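PDB 4WU0: similar to yteR (Bacilus subtilis) from Clostridium acetobutylicum, which probably acts as a family 105 glycoside hydrolase that cleaves unsaturated rhamnogalacturonan fragments derived from pectin. Local coordinates for residues Y261-S265 and L313-C317. Sequence-based numbering, arbitrary orientation.
Sequences YLEAS and LNKIC
Tyr261 points its ring at Cys317 and touches it with the hydroxyl, OH lying 3.5 Å from Cys317 CB, while Lys315 O lies more loosely off the ring edge. A long side chain suits this place because its end carries the contact from one backbone to the other. At Leu262 the backbone does the touching: its O meets Lys315 CB, and the side chain turns off towards Glu301. Glu263 is the N-cap of helix 264-279: OE2 accepts the capping bond from Ser265 N, above the carboxylate plane, and OE1 takes Gly266 N. Glutamate's extra methylene, with CG anti to the backbone N (chi1 -167°) and a bend at chi2, lets the carboxylate serve the strand too, Glu263 OE2 receiving Cys317 N at 2.9 Å in a nearly straight bond (169°) on its anti side. Glu263 OE2 also accepts a bond from Ser265 OG at 2.7 Å on its syn lone pair, so three donors grip a buried acceptor. Ala264 N bonds Lys315 O at 2.9 Å. The small methyl suits a close fit: Ala264 CB lies 3.2 Å from Asn314 O and rests on Ile316 CG1. Serine suits position 265 because its hydroxyl joins the cap carboxylate to Arg200. Helix 264-279 of the (alpha/alpha)6 barrel thus meets strand 311-317, central in a three-stranded antiparallel sheet, at the break where Lys315 turns with positive phi, and Phe302 of helix 288-302 packs on Ala264 and Lys315.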
loop_
_atom_site.group_PDB
_atom_site.type_symbol
_atom_site.label_atom_id
_atom_site.label_comp_id
_atom_site.label_asym_id
_atom_site.label_seq_id
_atom_site.Cartn_x
_atom_site.Cartn_y
_atom_site.Cartn_z
ATOM N N TYR A 261 -8.480 11.060 14.427
ATOM C CA TYR A 261 -7.186 10.811 15.063
ATOM C C TYR A 261 -6.094 10.733 14.016
ATOM O O TYR A 261 -6.348 10.341 12.868
ATOM C CB TYR A 261 -7.228 9.527 15.896
ATOM C CG TYR A 261 -7.490 8.251 15.130
ATOM C CD1 TYR A 261 -8.785 7.843 14.821
ATOM C CD2 TYR A 261 -6.433 7.431 14.743
ATOM C CE1 TYR A 261 -9.012 6.669 14.147
ATOM C CE2 TYR A 261 -6.642 6.264 14.076
ATOM C CZ TYR A 261 -7.938 5.875 13.772
ATOM O OH TYR A 261 -8.140 4.706 13.098
ATOM N N LEU A 262 -4.886 11.103 14.432
ATOM C CA LEU A 262 -3.705 10.957 13.598
ATOM C C LEU A 262 -3.406 9.479 13.476
ATOM O O LEU A 262 -3.288 8.780 14.486
ATOM C CB LEU A 262 -2.525 11.720 14.237
ATOM C CG LEU A 262 -2.760 13.207 14.479
ATOM C CD1 LEU A 262 -1.599 13.817 15.244
ATOM C CD2 LEU A 262 -2.957 13.943 13.163
ATOM N N GLU A 263 -3.290 8.997 12.239
ATOM C CA GLU A 263 -3.236 7.559 11.986
ATOM C C GLU A 263 -1.920 7.178 11.309
ATOM O O GLU A 263 -1.470 7.819 10.349
ATOM C CB GLU A 263 -4.472 7.127 11.182
ATOM C CG GLU A 263 -4.696 5.623 11.118
ATOM C CD GLU A 263 -3.817 4.909 10.105
ATOM O OE1 GLU A 263 -3.566 5.497 9.041
ATOM O OE2 GLU A 263 -3.394 3.736 10.350
ATOM N N ALA A 264 -1.301 6.122 11.824
ATOM C CA ALA A 264 0.101 5.834 11.522
ATOM C C ALA A 264 0.346 5.191 10.172
ATOM O O ALA A 264 1.378 5.455 9.532
ATOM C CB ALA A 264 0.694 4.946 12.615
ATOM N N SER A 265 -0.536 4.288 9.746
ATOM C CA SER A 265 -0.260 3.574 8.515
ATOM C C SER A 265 -0.391 4.493 7.298
ATOM O O SER A 265 0.515 4.547 6.474
ATOM C CB SER A 265 -1.104 2.301 8.390
ATOM O OG SER A 265 -2.466 2.583 8.139
ATOM N N LEU A 313 5.150 0.542 17.190
ATOM C CA LEU A 313 4.456 1.507 16.350
ATOM C C LEU A 313 2.986 1.520 16.751
ATOM O O LEU A 313 2.312 0.511 16.693
ATOM C CB LEU A 313 4.586 1.146 14.875
ATOM C CG LEU A 313 3.940 2.113 13.875
ATOM C CD1 LEU A 313 4.635 3.441 13.843
ATOM C CD2 LEU A 313 3.932 1.499 12.477
ATOM N N ASN A 314 2.506 2.686 17.159
ATOM C CA ASN A 314 1.153 2.831 17.668
ATOM C C ASN A 314 0.229 3.552 16.689
ATOM O O ASN A 314 0.692 4.177 15.744
ATOM C CB ASN A 314 1.223 3.666 18.953
ATOM C CG ASN A 314 2.086 3.030 20.043
ATOM O OD1 ASN A 314 3.128 3.568 20.450
ATOM N ND2 ASN A 314 1.615 1.942 20.570
ATOM N N LYS A 315 -1.067 3.494 16.981
ATOM C CA LYS A 315 -2.114 4.287 16.334
ATOM C C LYS A 315 -2.371 3.884 14.896
ATOM O O LYS A 315 -2.558 4.735 14.010
ATOM C CB LYS A 315 -1.823 5.785 16.425
ATOM C CG LYS A 315 -1.345 6.277 17.801
ATOM C CD LYS A 315 -2.343 5.949 18.919
ATOM C CE LYS A 315 -1.830 6.491 20.250
ATOM N NZ LYS A 315 -2.780 6.242 21.368
ATOM N N ILE A 316 -2.471 2.578 14.690
ATOM C CA ILE A 316 -2.710 2.039 13.358
ATOM C C ILE A 316 -4.161 1.575 13.242
ATOM O O ILE A 316 -4.645 0.819 14.059
ATOM C CB ILE A 316 -1.778 0.852 13.082
ATOM C CG1 ILE A 316 -0.305 1.243 13.271
ATOM C CG2 ILE A 316 -2.054 0.282 11.713
ATOM C CD1 ILE A 316 0.572 0.050 13.520
ATOM N N CYS A 317 -4.853 2.026 12.208
ATOM C CA CYS A 317 -6.213 1.533 11.980
ATOM C C CYS A 317 -6.117 0.067 11.582
ATOM O O CYS A 317 -5.499 -0.248 10.579
ATOM C CB CYS A 317 -6.886 2.327 10.861
ATOM S SG CYS A 317 -8.521 1.623 10.452
#